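Local atomic coordinates of beta-galactosidase (Bacteroides thetaiotaomicron, PDB entry 5MUJ), a protein that probably acts as a glycoside hydrolase, perhaps an arabinofuranosidase, on the plant pectin rhamnogalacturonan II, and binds a glycan of its side chain B. Residues V65-Q68 with G69-W72. Residues are numbered along the deposited sequence; the frame is centred on the assembly and turned at random.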
ATOM      1  N   VAL A  65       5.123   6.811  -2.813  1.00  9.83           N
ATOM      2  CA  VAL A  65       6.180   7.801  -3.171  1.00  9.79           C
ATOM      3  C   VAL A  65       6.175   8.056  -4.661  1.00 11.20           C
ATOM      4  O   VAL A  65       6.135   7.136  -5.473  1.00 12.38           O
ATOM      5  CB  VAL A  65       7.603   7.397  -2.716  1.00 11.18           C
ATOM      6  CG1 VAL A  65       8.669   8.413  -3.226  1.00 11.44           C
ATOM      7  CG2 VAL A  65       7.681   7.282  -1.208  1.00 11.91           C
ATOM      8  N   PHE A  66       6.243   9.337  -5.002  1.00 11.54           N
ATOM      9  CA  PHE A  66       6.292   9.743  -6.389  1.00 12.30           C
ATOM     10  C   PHE A  66       7.074  11.053  -6.576  1.00 13.75           C
ATOM     11  O   PHE A  66       7.461  11.684  -5.617  1.00 15.38           O
ATOM     12  CB  PHE A  66       4.874   9.841  -6.954  1.00 13.60           C
ATOM     13  CG  PHE A  66       3.948  10.709  -6.148  1.00 13.54           C
ATOM     14  CD1 PHE A  66       3.361  10.201  -4.991  1.00 11.52           C
ATOM     15  CD2 PHE A  66       3.600  11.996  -6.565  1.00 12.58           C
ATOM     16  CE1 PHE A  66       2.515  10.979  -4.232  1.00 13.89           C
ATOM     17  CE2 PHE A  66       2.731  12.759  -5.820  1.00 14.32           C
ATOM     18  CZ  PHE A  66       2.172  12.237  -4.664  1.00 13.60           C
ATOM     19  N   ARG A  67       7.299  11.411  -7.827  1.00 15.14           N
ATOM     20  CA  ARG A  67       8.174  12.557  -8.174  1.00 17.41           C
ATOM     21  C   ARG A  67       7.406  13.529  -9.074  1.00 18.92           C
ATOM     22  O   ARG A  67       6.709  13.110  -9.975  1.00 17.48           O
ATOM     23  CB  ARG A  67       9.428  11.989  -8.849  1.00 22.69           C
ATOM     24  CG  ARG A  67      10.215  12.822  -9.829  1.00 30.74           C
ATOM     25  CD  ARG A  67      11.247  13.721  -9.162  1.00 32.38           C
ATOM     26  NE  ARG A  67      12.612  13.444  -9.629  1.00 39.86           N
ATOM     27  CZ  ARG A  67      13.080  13.620 -10.871  1.00 43.26           C
ATOM     28  NH1 ARG A  67      12.306  14.093 -11.850  1.00 48.02           N
ATOM     29  NH2 ARG A  67      14.348  13.307 -11.142  1.00 47.81           N
ATOM     30  N   GLN A  68       7.537  14.829  -8.809  1.00 17.69           N
ATOM     31  CA  GLN A  68       7.076  15.876  -9.743  1.00 18.90           C
ATOM     32  C   GLN A  68       8.147  16.939  -9.783  1.00 20.96           C
ATOM     33  O   GLN A  68       8.479  17.486  -8.742  1.00 22.14           O
ATOM     34  CB  GLN A  68       5.767  16.514  -9.301  1.00 22.95           C
ATOM     35  CG  GLN A  68       5.303  17.611 -10.252  1.00 22.41           C
ATOM     36  CD  GLN A  68       3.875  18.028  -9.989  1.00 24.91           C
ATOM     37  OE1 GLN A  68       3.628  18.987  -9.280  1.00 29.22           O
ATOM     38  NE2 GLN A  68       2.933  17.294 -10.552  1.00 23.96           N
ATOM     39  N   GLY A  69       8.630  17.242 -10.986  1.00 22.17           N
ATOM     40  CA  GLY A  69       9.789  18.099 -11.161  1.00 25.49           C
ATOM     41  C   GLY A  69      10.975  17.306 -10.664  1.00 30.66           C
ATOM     42  O   GLY A  69      11.191  16.178 -11.121  1.00 27.96           O
ATOM     43  N   ASP A  70      11.729  17.873  -9.726  1.00 32.46           N
ATOM     44  CA  ASP A  70      12.763  17.120  -9.005  1.00 30.89           C
ATOM     45  C   ASP A  70      12.426  16.943  -7.525  1.00 28.85           C
ATOM     46  O   ASP A  70      13.285  16.514  -6.752  1.00 35.39           O
ATOM     47  CB  ASP A  70      14.130  17.785  -9.167  1.00 32.80           C
ATOM     48  CG  ASP A  70      14.544  17.925 -10.624  1.00 31.70           C
ATOM     49  OD1 ASP A  70      14.319  16.969 -11.399  1.00 34.08           O
ATOM     50  OD2 ASP A  70      15.086  18.993 -10.988  1.00 34.43           O
ATOM     51  N   LYS A  71      11.181  17.248  -7.140  1.00 23.47           N
ATOM     52  CA  LYS A  71      10.715  17.038  -5.772  1.00 16.42           C
ATOM     53  C   LYS A  71      10.096  15.658  -5.599  1.00 15.91           C
ATOM     54  O   LYS A  71       9.264  15.249  -6.412  1.00 21.85           O
ATOM     55  CB  LYS A  71       9.630  18.041  -5.411  1.00 17.10           C
ATOM     56  CG  LYS A  71       9.283  18.095  -3.925  1.00 19.30           C
ATOM     57  CD  LYS A  71      10.308  18.889  -3.110  1.00 26.55           C
ATOM     58  CE  LYS A  71      10.176  20.392  -3.313  1.00 30.04           C
ATOM     59  NZ  LYS A  71      11.161  21.151  -2.488  1.00 33.07           N
ATOM     60  N   TRP A  72      10.461  15.003  -4.502  1.00 14.69           N
ATOM     61  CA  TRP A  72       9.860  13.742  -4.120  1.00 13.90           C
ATOM     62  C   TRP A  72       8.676  13.995  -3.169  1.00 14.84           C
ATOM     63  O   TRP A  72       8.752  14.801  -2.245  1.00 15.71           O
ATOM     64  CB  TRP A  72      10.866  12.827  -3.445  1.00 13.85           C
ATOM     65  CG  TRP A  72      11.999  12.435  -4.365  1.00 13.63           C
ATOM     66  CD1 TRP A  72      13.268  12.983  -4.439  1.00 15.47           C
ATOM     67  CD2 TRP A  72      11.952  11.425  -5.367  1.00 16.10           C
ATOM     68  NE1 TRP A  72      13.987  12.373  -5.424  1.00 18.01           N
ATOM     69  CE2 TRP A  72      13.214  11.391  -5.995  1.00 18.42           C
ATOM     70  CE3 TRP A  72      10.969  10.527  -5.785  1.00 16.98           C
ATOM     71  CZ2 TRP A  72      13.501  10.498  -7.039  1.00 17.59           C
ATOM     72  CZ3 TRP A  72      11.267   9.639  -6.811  1.00 18.92           C
ATOM     73  CH2 TRP A  72      12.511   9.610  -7.408  1.00 16.77           C
TER
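Arg-67 and Trp-72 sit side by side as a non-hydrogen-bonded antiparallel pair, side chains on one face of the sheet, and the arginine lays its aliphatic root over the indole. Arg-67 CB sits 4.0 Å from the centroid of the Trp-72 six-membered ring, a CH-pi contact over the face, offset toward the rim. Val-65 adds its CG1 methyl, 4.0 Å from Trp-72 CE3. This is the tight end: the hairpin joins strands 59-68 and 71-79, outermost strand and neighbour in one blade of what looks like a five-bladed beta-propeller, and Trp-72 packs on strand 331-340 of another, where His-340 meets the indole edge-to-face.

One residue on, Gln-68 and Lys-71 form the hydrogen-bonded pair that closes the hairpin: Gln-68 N to Lys-71 O at 3.0 Å, nearly straight at 162°, and the more bent Lys-71 N to Gln-68 O at 3.2 Å. Gly-69 follows Gln-68 in the type II' turn; at its phi of 70° a CB would clash with Gln-68 O.

The turn is the loose, solvent side. Bends at chi2 and chi3 of Arg-67 bring the guanidinium back over it beside Gly-69. Asp-70 OD1 lies above one guanidinium face, 3.5 Å from Arg-67 NH1, the two planes nearly perpendicular. With an alanine here, the Asp-70 carboxylate would probably lose its charged neighbour. Backbone bonds and indole packing thus hold the hairpin end, while the salt bridge rests on charge alone.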